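PDB 6WO6: RavA from Legionella pneumophila str. Paris, which is of unknown biochemical function but is a Legionella effector that probably acts inside the host cell during infection. Local coordinates for residues Arg90-Leu95 against Ile124-Asn129; Asn153-Phe158 against Leu162-Val167; Arg259-Asn264 against Glu271-Ser276. The protein carries 2 engineered substitutions. All coordinates share one frame; numbering follows the deposited sequence.

Interaction 1 of 3, residues Arg90-Leu95 against Ile124-Asn129; sequences RIISLL and IDVLTN
Ile91 packs against Val126 and Leu127 through one methyl group, and this apolar cluster carries most of the contact between residues 90-95 and 124-129. Ile91 CG2 stands 3.7 Å from Val126 CG1 and 3.8 Å from Leu127 CD2, so a single branch of the isoleucine sits against two neighbouring side chains of the facing helix. It meets them differently: Ile91 and Val126 cross at a slant, whereas Ile91 and Leu127 cross at about a right angle. In Val126, CG1 is anti to the backbone N (chi1 174°), and it is this branch that faces Ile91. Val126 CG1 has Ile92 as a looser neighbour, with Ile92 CG1 4.3 Å away; the CB of Ile92 is directed past the facing segment, and only the outer part of the side chain bends back to it.

No hydrogen bond crosses between the segments, and the polar bonding stays local. At the end of helix 120-127, Thr128 OG1 donates to Ile124 O at 3.0 Å, approaching 32° from the carbonyl plane.

Further apolar residues widen the patch. Phe116 touches Ile91, Leu50 of helix 38-51 touches Val126, and Ile134 of helix 131-141 lies on Leu127 and on Leu94. The two segments thus meet among helices 38-51, 115-118 and 131-141. Such packing of branched aliphatic side chains between helices, without cross-bonding, is typical of the buried core of an all-alpha fold.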
ATOM      1  N   ARG A  90      15.865  10.210 -11.371  1.00 59.21           N
ATOM      2  CA  ARG A  90      14.459  10.084 -11.730  1.00 61.34           C
ATOM      3  C   ARG A  90      13.802   8.892 -11.046  1.00 61.14           C
ATOM      4  O   ARG A  90      12.607   8.946 -10.735  1.00 61.71           O
ATOM      5  CB  ARG A  90      14.309   9.980 -13.246  1.00 62.70           C
ATOM      6  CG  ARG A  90      14.699  11.249 -13.978  1.00 66.17           C
ATOM      7  CD  ARG A  90      14.524  11.108 -15.475  1.00 69.31           C
ATOM      8  NE  ARG A  90      15.035  12.278 -16.181  1.00 74.77           N
ATOM      9  CZ  ARG A  90      15.005  12.426 -17.500  1.00 79.73           C
ATOM     10  NH1 ARG A  90      14.487  11.475 -18.264  1.00 80.86           N
ATOM     11  NH2 ARG A  90      15.493  13.527 -18.056  1.00 82.93           N
ATOM     12  N   ILE A  91      14.551   7.814 -10.796  1.00 60.29           N
ATOM     13  CA  ILE A  91      13.950   6.688 -10.088  1.00 58.98           C
ATOM     14  C   ILE A  91      13.774   7.012  -8.607  1.00 59.39           C
ATOM     15  O   ILE A  91      12.720   6.740  -8.022  1.00 58.82           O
ATOM     16  CB  ILE A  91      14.780   5.411 -10.298  1.00 57.28           C
ATOM     17  CG1 ILE A  91      14.600   4.900 -11.728  1.00 60.03           C
ATOM     18  CG2 ILE A  91      14.379   4.342  -9.290  1.00 54.27           C
ATOM     19  CD1 ILE A  91      15.468   3.708 -12.065  1.00 61.51           C
ATOM     20  N   ILE A  92      14.791   7.607  -7.979  1.00 60.28           N
ATOM     21  CA  ILE A  92      14.734   7.852  -6.541  1.00 59.98           C
ATOM     22  C   ILE A  92      13.751   8.969  -6.207  1.00 63.62           C
ATOM     23  O   ILE A  92      13.146   8.969  -5.127  1.00 61.78           O
ATOM     24  CB  ILE A  92      16.155   8.134  -6.011  1.00 58.55           C
ATOM     25  CG1 ILE A  92      16.856   6.818  -5.666  1.00 57.02           C
ATOM     26  CG2 ILE A  92      16.141   9.076  -4.815  1.00 59.63           C
ATOM     27  CD1 ILE A  92      16.056   5.928  -4.737  1.00 56.63           C
ATOM     28  N   SER A  93      13.535   9.913  -7.128  1.00 69.69           N
ATOM     29  CA  SER A  93      12.561  10.969  -6.881  1.00 73.15           C
ATOM     30  C   SER A  93      11.133  10.446  -6.794  1.00 72.40           C
ATOM     31  O   SER A  93      10.237  11.209  -6.419  1.00 75.08           O
ATOM     32  CB  SER A  93      12.658  12.042  -7.968  1.00 76.93           C
ATOM     33  OG  SER A  93      12.375  11.502  -9.246  1.00 77.96           O
ATOM     34  N   LEU A  94      10.897   9.176  -7.137  1.00 68.42           N
ATOM     35  CA  LEU A  94       9.601   8.570  -6.856  1.00 67.01           C
ATOM     36  C   LEU A  94       9.358   8.459  -5.357  1.00 69.76           C
ATOM     37  O   LEU A  94       8.212   8.560  -4.905  1.00 71.71           O
ATOM     38  CB  LEU A  94       9.505   7.191  -7.509  1.00 63.25           C
ATOM     39  CG  LEU A  94       9.570   7.113  -9.035  1.00 62.71           C
ATOM     40  CD1 LEU A  94       9.626   5.664  -9.493  1.00 61.03           C
ATOM     41  CD2 LEU A  94       8.386   7.823  -9.666  1.00 62.83           C
ATOM     42  N   LEU A  95      10.420   8.258  -4.575  1.00 69.28           N
ATOM     43  CA  LEU A  95      10.336   8.165  -3.123  1.00 68.37           C
ATOM     44  C   LEU A  95      10.578   9.499  -2.426  1.00 73.70           C
ATOM     45  O   LEU A  95      10.672   9.530  -1.194  1.00 73.94           O
ATOM     46  CB  LEU A  95      11.336   7.131  -2.601  1.00 62.98           C
ATOM     47  CG  LEU A  95      11.090   5.669  -2.971  1.00 59.35           C
ATOM     48  CD1 LEU A  95      12.169   4.785  -2.373  1.00 57.65           C
ATOM     49  CD2 LEU A  95       9.711   5.228  -2.504  1.00 59.96           C
ATOM     50  N   ILE A 124      17.505  -1.468 -12.833  1.00 52.60           N
ATOM     51  CA  ILE A 124      17.123  -2.593 -11.984  1.00 50.69           C
ATOM     52  C   ILE A 124      17.929  -2.590 -10.691  1.00 52.89           C
ATOM     53  O   ILE A 124      17.414  -2.945  -9.623  1.00 53.36           O
ATOM     54  CB  ILE A 124      17.283  -3.918 -12.751  1.00 48.85           C
ATOM     55  CG1 ILE A 124      16.422  -3.910 -14.012  1.00 48.75           C
ATOM     56  CG2 ILE A 124      16.924  -5.096 -11.864  1.00 47.61           C
ATOM     57  CD1 ILE A 124      14.948  -3.705 -13.742  1.00 48.71           C
ATOM     58  N   ASP A 125      19.201  -2.184 -10.760  1.00 56.52           N
ATOM     59  CA  ASP A 125      20.027  -2.151  -9.555  1.00 59.93           C
ATOM     60  C   ASP A 125      19.581  -1.048  -8.600  1.00 58.87           C
ATOM     61  O   ASP A 125      19.616  -1.227  -7.377  1.00 59.80           O
ATOM     62  CB  ASP A 125      21.499  -1.976  -9.929  1.00 64.46           C
ATOM     63  CG  ASP A 125      22.070  -3.201 -10.617  1.00 70.03           C
ATOM     64  OD1 ASP A 125      21.576  -4.314 -10.340  1.00 71.81           O
ATOM     65  OD2 ASP A 125      23.009  -3.053 -11.431  1.00 73.16           O
ATOM     66  N   VAL A 126      19.165   0.100  -9.138  1.00 56.85           N
ATOM     67  CA  VAL A 126      18.620   1.156  -8.289  1.00 57.09           C
ATOM     68  C   VAL A 126      17.290   0.718  -7.687  1.00 58.00           C
ATOM     69  O   VAL A 126      16.985   1.022  -6.526  1.00 58.52           O
ATOM     70  CB  VAL A 126      18.480   2.470  -9.083  1.00 56.81           C
ATOM     71  CG1 VAL A 126      17.783   3.530  -8.247  1.00 56.96           C
ATOM     72  CG2 VAL A 126      19.843   2.970  -9.514  1.00 58.62           C
ATOM     73  N   LEU A 127      16.485  -0.018  -8.458  1.00 56.55           N
ATOM     74  CA  LEU A 127      15.199  -0.488  -7.955  1.00 54.40           C
ATOM     75  C   LEU A 127      15.360  -1.569  -6.896  1.00 57.55           C
ATOM     76  O   LEU A 127      14.458  -1.761  -6.072  1.00 59.91           O
ATOM     77  CB  LEU A 127      14.347  -1.013  -9.109  1.00 51.55           C
ATOM     78  CG  LEU A 127      13.773   0.035 -10.058  1.00 51.66           C
ATOM     79  CD1 LEU A 127      13.141  -0.622 -11.272  1.00 51.80           C
ATOM     80  CD2 LEU A 127      12.758   0.901  -9.335  1.00 52.10           C
ATOM     81  N   THR A 128      16.485  -2.282  -6.902  1.00 56.89           N
ATOM     82  CA  THR A 128      16.671  -3.404  -5.990  1.00 57.48           C
ATOM     83  C   THR A 128      16.545  -2.953  -4.539  1.00 61.32           C
ATOM     84  O   THR A 128      17.183  -1.982  -4.121  1.00 62.80           O
ATOM     85  CB  THR A 128      18.032  -4.058  -6.239  1.00 54.83           C
ATOM     86  OG1 THR A 128      17.960  -4.857  -7.426  1.00 55.63           O
ATOM     87  CG2 THR A 128      18.436  -4.941  -5.068  1.00 52.80           C
ATOM     88  N   ASN A 129      15.705  -3.664  -3.782  1.00 63.34           N
ATOM     89  CA  ASN A 129      15.361  -3.397  -2.387  1.00 64.97           C
ATOM     90  C   ASN A 129      14.520  -2.139  -2.210  1.00 67.06           C
ATOM     91  O   ASN A 129      14.336  -1.679  -1.075  1.00 71.23           O
ATOM     92  CB  ASN A 129      16.601  -3.314  -1.487  1.00 64.94           C
ATOM     93  CG  ASN A 129      17.289  -4.655  -1.325  1.00 65.39           C
ATOM     94  OD1 ASN A 129      16.674  -5.704  -1.510  1.00 66.58           O
ATOM     95  ND2 ASN A 129      18.570  -4.626  -0.975  1.00 65.02           N
TER

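Interaction 2 of 3, residues Asn153-Phe158 against Leu162-Val167; sequences NINNIF and LFAAKV
Phe163 lies against Ile154 and Phe158 at the inner side of an antiparallel helical hairpin, in which helix 147-157 turns back through residues 159-161 into helix 162-181. The short helical segments run at 166° to each other with their axes 9.3 Å apart at closest approach.

The first shell is almost entirely apolar. Ile154 CG2 is 3.7 Å from Phe163 CE2, its CD1 touches the same ring carbon, and the two side chains cross at about a right angle. This CG2 also reaches Ala164, whose CB is 3.9 Å away. The small alanine lies where the backbones are nearest, the CA atoms of Ile154 and Ala164 being 5.9 Å apart. Ala164 CB in addition meets the side-chain oxygen OD1 of Asn155, an exposed residue, and the carbonyl O of Phe158.

The two phenylalanines pair obliquely. Their ring centroids are 5.8 Å apart with the planes inclined at 73°, and Phe158 CD2 reaches the edge of the Phe163 ring close to its plane. With its CG anti to the backbone N (chi1 175°), Phe163 extends its ring to both Ile154 and Phe158.

Farther out, Leu127 of helix 120-127 touches both rings, and Ile134 of helix 131-141 lies against Phe163. Ser161 bridges the turn: its OG hydrogen-bonds Phe158 O and takes part in a weak bond with Ala164 N. Asn153 ND2 bonds Ile106 O, tying the first helix to helix 102-107. The Phe158 ring is covered on one face from within its own segment, by Ile157 CG2, which rests 3.7 Å above the plane over the ring centre.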
ATOM      1  N   ASN A 153       2.858   1.537 -18.494  1.00 68.34           N
ATOM      2  CA  ASN A 153       4.174   2.126 -18.720  1.00 64.06           C
ATOM      3  C   ASN A 153       5.255   1.308 -18.025  1.00 60.82           C
ATOM      4  O   ASN A 153       6.276   0.963 -18.633  1.00 61.36           O
ATOM      5  CB  ASN A 153       4.191   3.580 -18.241  1.00 63.56           C
ATOM      6  CG  ASN A 153       3.560   4.535 -19.241  1.00 66.22           C
ATOM      7  OD1 ASN A 153       2.855   4.117 -20.158  1.00 68.63           O
ATOM      8  ND2 ASN A 153       3.814   5.828 -19.065  1.00 66.43           N
ATOM      9  N   ILE A 154       5.020   0.942 -16.761  1.00 59.30           N
ATOM     10  CA  ILE A 154       6.012   0.174 -16.015  1.00 57.97           C
ATOM     11  C   ILE A 154       6.296  -1.152 -16.702  1.00 60.45           C
ATOM     12  O   ILE A 154       7.438  -1.630 -16.703  1.00 61.67           O
ATOM     13  CB  ILE A 154       5.545  -0.036 -14.562  1.00 56.05           C
ATOM     14  CG1 ILE A 154       5.223   1.303 -13.898  1.00 54.79           C
ATOM     15  CG2 ILE A 154       6.611  -0.764 -13.766  1.00 56.26           C
ATOM     16  CD1 ILE A 154       6.428   2.169 -13.685  1.00 53.91           C
ATOM     17  N   ASN A 155       5.280  -1.762 -17.314  1.00 61.42           N
ATOM     18  CA  ASN A 155       5.506  -3.037 -17.978  1.00 62.83           C
ATOM     19  C   ASN A 155       6.273  -2.878 -19.284  1.00 66.32           C
ATOM     20  O   ASN A 155       6.939  -3.827 -19.716  1.00 66.76           O
ATOM     21  CB  ASN A 155       4.172  -3.744 -18.219  1.00 63.82           C
ATOM     22  CG  ASN A 155       3.531  -4.228 -16.928  1.00 63.92           C
ATOM     23  OD1 ASN A 155       4.149  -4.955 -16.149  1.00 63.15           O
ATOM     24  ND2 ASN A 155       2.290  -3.814 -16.690  1.00 63.82           N
ATOM     25  N   ASN A 156       6.211  -1.700 -19.912  1.00 67.07           N
ATOM     26  CA  ASN A 156       6.927  -1.503 -21.166  1.00 66.49           C
ATOM     27  C   ASN A 156       8.405  -1.232 -20.934  1.00 64.57           C
ATOM     28  O   ASN A 156       9.239  -1.643 -21.748  1.00 65.63           O
ATOM     29  CB  ASN A 156       6.301  -0.356 -21.962  1.00 69.21           C
ATOM     30  CG  ASN A 156       4.904  -0.681 -22.453  1.00 72.22           C
ATOM     31  OD1 ASN A 156       4.551  -1.848 -22.631  1.00 72.94           O
ATOM     32  ND2 ASN A 156       4.100   0.353 -22.681  1.00 74.05           N
ATOM     33  N   ILE A 157       8.745  -0.562 -19.837  1.00 62.44           N
ATOM     34  CA  ILE A 157      10.127  -0.171 -19.582  1.00 61.81           C
ATOM     35  C   ILE A 157      10.864  -1.220 -18.759  1.00 59.49           C
ATOM     36  O   ILE A 157      12.043  -1.487 -19.001  1.00 58.43           O
ATOM     37  CB  ILE A 157      10.156   1.209 -18.901  1.00 64.38           C
ATOM     38  CG1 ILE A 157       9.663   2.281 -19.877  1.00 67.69           C
ATOM     39  CG2 ILE A 157      11.555   1.532 -18.397  1.00 64.75           C
ATOM     40  CD1 ILE A 157       9.624   3.673 -19.298  1.00 69.12           C
ATOM     41  N   PHE A 158      10.188  -1.840 -17.791  1.00 59.67           N
ATOM     42  CA  PHE A 158      10.780  -2.862 -16.931  1.00 58.13           C
ATOM     43  C   PHE A 158      10.038  -4.181 -17.128  1.00 56.71           C
ATOM     44  O   PHE A 158       9.369  -4.674 -16.210  1.00 56.39           O
ATOM     45  CB  PHE A 158      10.748  -2.433 -15.466  1.00 57.93           C
ATOM     46  CG  PHE A 158      11.367  -1.089 -15.215  1.00 60.07           C
ATOM     47  CD1 PHE A 158      12.723  -0.886 -15.419  1.00 61.74           C
ATOM     48  CD2 PHE A 158      10.597  -0.028 -14.769  1.00 61.26           C
ATOM     49  CE1 PHE A 158      13.295   0.352 -15.189  1.00 62.61           C
ATOM     50  CE2 PHE A 158      11.165   1.214 -14.537  1.00 62.31           C
ATOM     51  CZ  PHE A 158      12.516   1.402 -14.747  1.00 62.64           C
ATOM     52  N   LEU A 162      10.732  -7.651 -11.068  1.00 46.63           N
ATOM     53  CA  LEU A 162      10.122  -7.685  -9.741  1.00 46.81           C
ATOM     54  C   LEU A 162       9.345  -6.405  -9.465  1.00 48.31           C
ATOM     55  O   LEU A 162       8.285  -6.434  -8.825  1.00 51.38           O
ATOM     56  CB  LEU A 162      11.201  -7.896  -8.680  1.00 46.74           C
ATOM     57  CG  LEU A 162      10.773  -8.152  -7.234  1.00 46.21           C
ATOM     58  CD1 LEU A 162       9.986  -9.446  -7.132  1.00 45.88           C
ATOM     59  CD2 LEU A 162      11.992  -8.196  -6.324  1.00 46.61           C
ATOM     60  N   PHE A 163       9.847  -5.274  -9.963  1.00 48.20           N
ATOM     61  CA  PHE A 163       9.216  -3.985  -9.699  1.00 48.68           C
ATOM     62  C   PHE A 163       7.816  -3.914 -10.301  1.00 48.52           C
ATOM     63  O   PHE A 163       6.865  -3.478  -9.639  1.00 48.72           O
ATOM     64  CB  PHE A 163      10.101  -2.864 -10.244  1.00 50.07           C
ATOM     65  CG  PHE A 163       9.487  -1.503 -10.141  1.00 51.67           C
ATOM     66  CD1 PHE A 163       8.981  -1.049  -8.933  1.00 52.27           C
ATOM     67  CD2 PHE A 163       9.425  -0.672 -11.248  1.00 52.27           C
ATOM     68  CE1 PHE A 163       8.416   0.206  -8.834  1.00 53.15           C
ATOM     69  CE2 PHE A 163       8.864   0.588 -11.157  1.00 53.31           C
ATOM     70  CZ  PHE A 163       8.359   1.028  -9.950  1.00 53.90           C
ATOM     71  N   ALA A 164       7.675  -4.327 -11.564  1.00 47.64           N
ATOM     72  CA  ALA A 164       6.369  -4.279 -12.216  1.00 46.93           C
ATOM     73  C   ALA A 164       5.373  -5.206 -11.526  1.00 45.91           C
ATOM     74  O   ALA A 164       4.194  -4.859 -11.362  1.00 46.52           O
ATOM     75  CB  ALA A 164       6.512  -4.638 -13.695  1.00 47.19           C
ATOM     76  N   ALA A 165       5.834  -6.386 -11.102  1.00 44.44           N
ATOM     77  CA  ALA A 165       4.968  -7.306 -10.376  1.00 43.74           C
ATOM     78  C   ALA A 165       4.497  -6.695  -9.061  1.00 45.38           C
ATOM     79  O   ALA A 165       3.310  -6.786  -8.716  1.00 47.57           O
ATOM     80  CB  ALA A 165       5.698  -8.626 -10.128  1.00 41.65           C
ATOM     81  N   LYS A 166       5.413  -6.061  -8.318  1.00 43.83           N
ATOM     82  CA  LYS A 166       5.032  -5.444  -7.050  1.00 43.04           C
ATOM     83  C   LYS A 166       4.052  -4.296  -7.263  1.00 44.63           C
ATOM     84  O   LYS A 166       3.127  -4.104  -6.463  1.00 44.72           O
ATOM     85  CB  LYS A 166       6.273  -4.957  -6.301  1.00 42.10           C
ATOM     86  CG  LYS A 166       7.216  -6.066  -5.854  1.00 42.52           C
ATOM     87  CD  LYS A 166       6.562  -7.005  -4.857  1.00 43.47           C
ATOM     88  CE  LYS A 166       7.491  -8.155  -4.512  1.00 45.82           C
ATOM     89  NZ  LYS A 166       6.803  -9.210  -3.721  1.00 48.51           N
ATOM     90  N   VAL A 167       4.237  -3.520  -8.334  1.00 45.71           N
ATOM     91  CA  VAL A 167       3.308  -2.428  -8.617  1.00 46.27           C
ATOM     92  C   VAL A 167       1.923  -2.978  -8.933  1.00 46.75           C
ATOM     93  O   VAL A 167       0.906  -2.451  -8.461  1.00 47.87           O
ATOM     94  CB  VAL A 167       3.848  -1.543  -9.756  1.00 46.50           C
ATOM     95  CG1 VAL A 167       2.745  -0.657 -10.314  1.00 46.82           C
ATOM     96  CG2 VAL A 167       4.994  -0.692  -9.248  1.00 47.25           C
TER

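Interaction 3 of 3, residues Arg259-Asn264 against Glu271-Ser276; sequences RDIERN and EQFFSS
This is a partly buried helix-helix contact about 40 Å from the centre of the elongated molecule, built round the ring of Phe273 and joining the last turns of helix 246-265 to the short, weakly bonded helix 270-275 that follows it. The two segments run at 140° to each other, their axes 9.5 Å apart at closest approach.

Asp260, Ile261 and Asn264 receive the aromatic side chain. The Asp260 carboxylate crosses the ring obliquely, its OD2 3.7 Å from Phe273 CE1 and its OD1 the same distance from CD1. Ile261 lies alongside, pointing the same way as the phenylalanine, with CG1 4.1 Å from Phe273 CE1. Asn264 comes in at the ring edge with its CB, which also touches Phe273 CB.

The carboxylate is held from within its own helix. Asn264 ND2 donates to Asp260 OD1 at 2.6 Å along a fairly straight path (162°), and the oxygen lies close to the amide plane. With CG anti to its backbone N, Asp260 holds its carboxylate out from the helix beside the Phe273 ring, where OD1 can take the Asn264 amide. Outside the two segments, Phe279 and Leu265 also pack on Phe273.

No hydrogen bond joins the two segments, so the direct contact between them is one of packing. The amide donor probably offsets some of the negative charge that Asp260 brings to the aromatic ring.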
ATOM      1  N   ARG A 259     -24.123 -13.374  17.076  1.00 54.39           N
ATOM      2  CA  ARG A 259     -24.406 -14.654  17.722  1.00 57.42           C
ATOM      3  C   ARG A 259     -25.327 -14.468  18.923  1.00 57.47           C
ATOM      4  O   ARG A 259     -26.257 -15.255  19.133  1.00 57.59           O
ATOM      5  CB  ARG A 259     -23.105 -15.334  18.148  1.00 59.61           C
ATOM      6  CG  ARG A 259     -23.169 -16.855  18.119  1.00 64.75           C
ATOM      7  CD  ARG A 259     -22.184 -17.494  19.087  1.00 70.52           C
ATOM      8  NE  ARG A 259     -22.878 -18.129  20.206  1.00 76.81           N
ATOM      9  CZ  ARG A 259     -22.312 -18.974  21.065  1.00 80.66           C
ATOM     10  NH1 ARG A 259     -21.031 -19.298  20.938  1.00 82.07           N
ATOM     11  NH2 ARG A 259     -23.032 -19.497  22.050  1.00 82.11           N
ATOM     12  N   ASP A 260     -25.078 -13.427  19.720  1.00 56.80           N
ATOM     13  CA  ASP A 260     -25.919 -13.137  20.878  1.00 57.98           C
ATOM     14  C   ASP A 260     -27.355 -12.854  20.456  1.00 56.95           C
ATOM     15  O   ASP A 260     -28.304 -13.373  21.058  1.00 58.41           O
ATOM     16  CB  ASP A 260     -25.335 -11.951  21.648  1.00 61.26           C
ATOM     17  CG  ASP A 260     -25.861 -11.849  23.065  1.00 67.69           C
ATOM     18  OD1 ASP A 260     -26.609 -12.752  23.501  1.00 71.43           O
ATOM     19  OD2 ASP A 260     -25.519 -10.858  23.746  1.00 68.77           O
ATOM     20  N   ILE A 261     -27.529 -12.035  19.417  1.00 54.29           N
ATOM     21  CA  ILE A 261     -28.863 -11.722  18.910  1.00 52.94           C
ATOM     22  C   ILE A 261     -29.575 -12.995  18.475  1.00 55.86           C
ATOM     23  O   ILE A 261     -30.745 -13.221  18.808  1.00 57.14           O
ATOM     24  CB  ILE A 261     -28.775 -10.714  17.752  1.00 52.14           C
ATOM     25  CG1 ILE A 261     -28.269  -9.361  18.250  1.00 53.35           C
ATOM     26  CG2 ILE A 261     -30.125 -10.557  17.075  1.00 53.35           C
ATOM     27  CD1 ILE A 261     -28.106  -8.341  17.148  1.00 54.66           C
ATOM     28  N   GLU A 262     -28.876 -13.851  17.727  1.00 58.18           N
ATOM     29  CA  GLU A 262     -29.533 -15.023  17.157  1.00 60.65           C
ATOM     30  C   GLU A 262     -29.830 -16.087  18.210  1.00 57.78           C
ATOM     31  O   GLU A 262     -30.825 -16.810  18.088  1.00 58.68           O
ATOM     32  CB  GLU A 262     -28.683 -15.597  16.026  1.00 64.23           C
ATOM     33  CG  GLU A 262     -28.695 -14.739  14.772  1.00 67.93           C
ATOM     34  CD  GLU A 262     -27.760 -15.255  13.693  1.00 72.56           C
ATOM     35  OE1 GLU A 262     -26.834 -16.031  14.017  1.00 74.03           O
ATOM     36  OE2 GLU A 262     -27.953 -14.881  12.515  1.00 74.43           O
ATOM     37  N   ARG A 263     -29.002 -16.193  19.248  1.00 55.89           N
ATOM     38  CA  ARG A 263     -29.184 -17.234  20.253  1.00 60.43           C
ATOM     39  C   ARG A 263     -30.149 -16.813  21.357  1.00 63.87           C
ATOM     40  O   ARG A 263     -31.063 -17.567  21.707  1.00 65.16           O
ATOM     41  CB  ARG A 263     -27.827 -17.615  20.855  1.00 61.62           C
ATOM     42  CG  ARG A 263     -27.839 -18.873  21.715  1.00 68.20           C
ATOM     43  CD  ARG A 263     -26.458 -19.141  22.312  1.00 73.54           C
ATOM     44  NE  ARG A 263     -26.300 -20.521  22.773  1.00 81.05           N
ATOM     45  CZ  ARG A 263     -26.559 -20.937  24.011  1.00 85.35           C
ATOM     46  NH1 ARG A 263     -26.994 -20.082  24.929  1.00 84.97           N
ATOM     47  NH2 ARG A 263     -26.383 -22.213  24.333  1.00 88.86           N
ATOM     48  N   ASN A 264     -29.964 -15.617  21.915  1.00 63.31           N
ATOM     49  CA  ASN A 264     -30.713 -15.188  23.089  1.00 63.61           C
ATOM     50  C   ASN A 264     -31.872 -14.257  22.760  1.00 63.78           C
ATOM     51  O   ASN A 264     -32.950 -14.394  23.351  1.00 70.08           O
ATOM     52  CB  ASN A 264     -29.773 -14.506  24.086  1.00 63.44           C
ATOM     53  CG  ASN A 264     -28.703 -15.449  24.608  1.00 66.88           C
ATOM     54  OD1 ASN A 264     -28.993 -16.588  24.978  1.00 70.64           O
ATOM     55  ND2 ASN A 264     -27.458 -14.985  24.623  1.00 65.49           N
ATOM     56  N   GLU A 271     -35.692 -11.801  27.206  1.00 66.05           N
ATOM     57  CA  GLU A 271     -35.309 -10.959  28.336  1.00 67.32           C
ATOM     58  C   GLU A 271     -33.870 -11.218  28.768  1.00 65.07           C
ATOM     59  O   GLU A 271     -33.171 -10.287  29.187  1.00 60.98           O
ATOM     60  CB  GLU A 271     -36.278 -11.186  29.501  1.00 73.67           C
ATOM     61  CG  GLU A 271     -35.840 -10.585  30.829  1.00 77.21           C
ATOM     62  CD  GLU A 271     -35.097 -11.584  31.697  1.00 81.58           C
ATOM     63  OE1 GLU A 271     -35.278 -12.803  31.488  1.00 84.15           O
ATOM     64  OE2 GLU A 271     -34.331 -11.152  32.583  1.00 82.92           O
ATOM     65  N   GLN A 272     -33.409 -12.471  28.663  1.00 68.37           N
ATOM     66  CA  GLN A 272     -32.022 -12.786  28.991  1.00 68.05           C
ATOM     67  C   GLN A 272     -31.046 -11.990  28.133  1.00 63.98           C
ATOM     68  O   GLN A 272     -29.921 -11.714  28.565  1.00 62.84           O
ATOM     69  CB  GLN A 272     -31.763 -14.283  28.821  1.00 71.99           C
ATOM     70  CG  GLN A 272     -32.642 -15.171  29.679  1.00 80.39           C
ATOM     71  CD  GLN A 272     -32.387 -16.644  29.431  1.00 85.87           C
ATOM     72  OE1 GLN A 272     -31.686 -17.017  28.486  1.00 85.70           O
ATOM     73  NE2 GLN A 272     -32.954 -17.493  30.282  1.00 89.21           N
ATOM     74  N   PHE A 273     -31.454 -11.614  26.920  1.00 61.62           N
ATOM     75  CA  PHE A 273     -30.592 -10.787  26.084  1.00 60.59           C
ATOM     76  C   PHE A 273     -30.350  -9.424  26.719  1.00 60.93           C
ATOM     77  O   PHE A 273     -29.250  -8.868  26.609  1.00 61.78           O
ATOM     78  CB  PHE A 273     -31.204 -10.625  24.695  1.00 60.67           C
ATOM     79  CG  PHE A 273     -30.423  -9.710  23.796  1.00 58.94           C
ATOM     80  CD1 PHE A 273     -29.282 -10.160  23.149  1.00 58.36           C
ATOM     81  CD2 PHE A 273     -30.825  -8.399  23.599  1.00 58.21           C
ATOM     82  CE1 PHE A 273     -28.558  -9.321  22.318  1.00 55.59           C
ATOM     83  CE2 PHE A 273     -30.105  -7.554  22.772  1.00 56.82           C
ATOM     84  CZ  PHE A 273     -28.969  -8.017  22.130  1.00 55.30           C
ATOM     85  N   PHE A 274     -31.363  -8.870  27.386  1.00 59.96           N
ATOM     86  CA  PHE A 274     -31.263  -7.519  27.924  1.00 55.74           C
ATOM     87  C   PHE A 274     -30.766  -7.481  29.361  1.00 58.01           C
ATOM     88  O   PHE A 274     -30.195  -6.467  29.779  1.00 57.54           O
ATOM     89  CB  PHE A 274     -32.620  -6.817  27.831  1.00 54.30           C
ATOM     90  CG  PHE A 274     -33.103  -6.621  26.422  1.00 53.09           C
ATOM     91  CD1 PHE A 274     -32.715  -5.505  25.691  1.00 51.40           C
ATOM     92  CD2 PHE A 274     -33.942  -7.548  25.824  1.00 53.74           C
ATOM     93  CE1 PHE A 274     -33.154  -5.316  24.389  1.00 50.02           C
ATOM     94  CE2 PHE A 274     -34.385  -7.367  24.525  1.00 53.53           C
ATOM     95  CZ  PHE A 274     -33.988  -6.247  23.806  1.00 51.82           C
ATOM     96  N   SER A 275     -30.963  -8.553  30.127  1.00 61.52           N
ATOM     97  CA  SER A 275     -30.550  -8.590  31.524  1.00 65.49           C
ATOM     98  C   SER A 275     -29.190  -9.240  31.731  1.00 66.73           C
ATOM     99  O   SER A 275     -28.712  -9.291  32.869  1.00 68.74           O
ATOM    100  CB  SER A 275     -31.598  -9.323  32.367  1.00 69.61           C
ATOM    101  OG  SER A 275     -31.665 -10.693  32.018  1.00 71.20           O
ATOM    102  N   SER A 276     -28.555  -9.735  30.671  1.00 66.62           N
ATOM    103  CA  SER A 276     -27.265 -10.390  30.811  1.00 69.49           C
ATOM    104  C   SER A 276     -26.159  -9.372  31.062  1.00 71.46           C
ATOM    105  O   SER A 276     -26.263  -8.200  30.693  1.00 70.65           O
ATOM    106  CB  SER A 276     -26.943 -11.208  29.562  1.00 69.50           C
ATOM    107  OG  SER A 276     -25.607 -11.670  29.590  1.00 70.91           O
TER

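In the fold
Interactions 1 and 2 belong to one buried helical region: their centres are 12 Å apart, and they meet where Leu127 CD1 packs 3.7 Å from Phe163 CD2, while Ile124 CD1 lies against Phe158. Helix 131-141 borders both. Interaction 3 lies on the opposite side of the chain's centre, its centre 57 Å and 54 Å from the other two. The chemistry changes with place. Aliphatic branches alone make interaction 1, paired phenylalanines are added in interaction 2, and the partly buried interaction 3 sets a phenylalanine against a carboxylate and an asparagine. Interactions 2 and 3 each join consecutive helices, whereas the segments of interaction 1 are separated by 28 residues of chain.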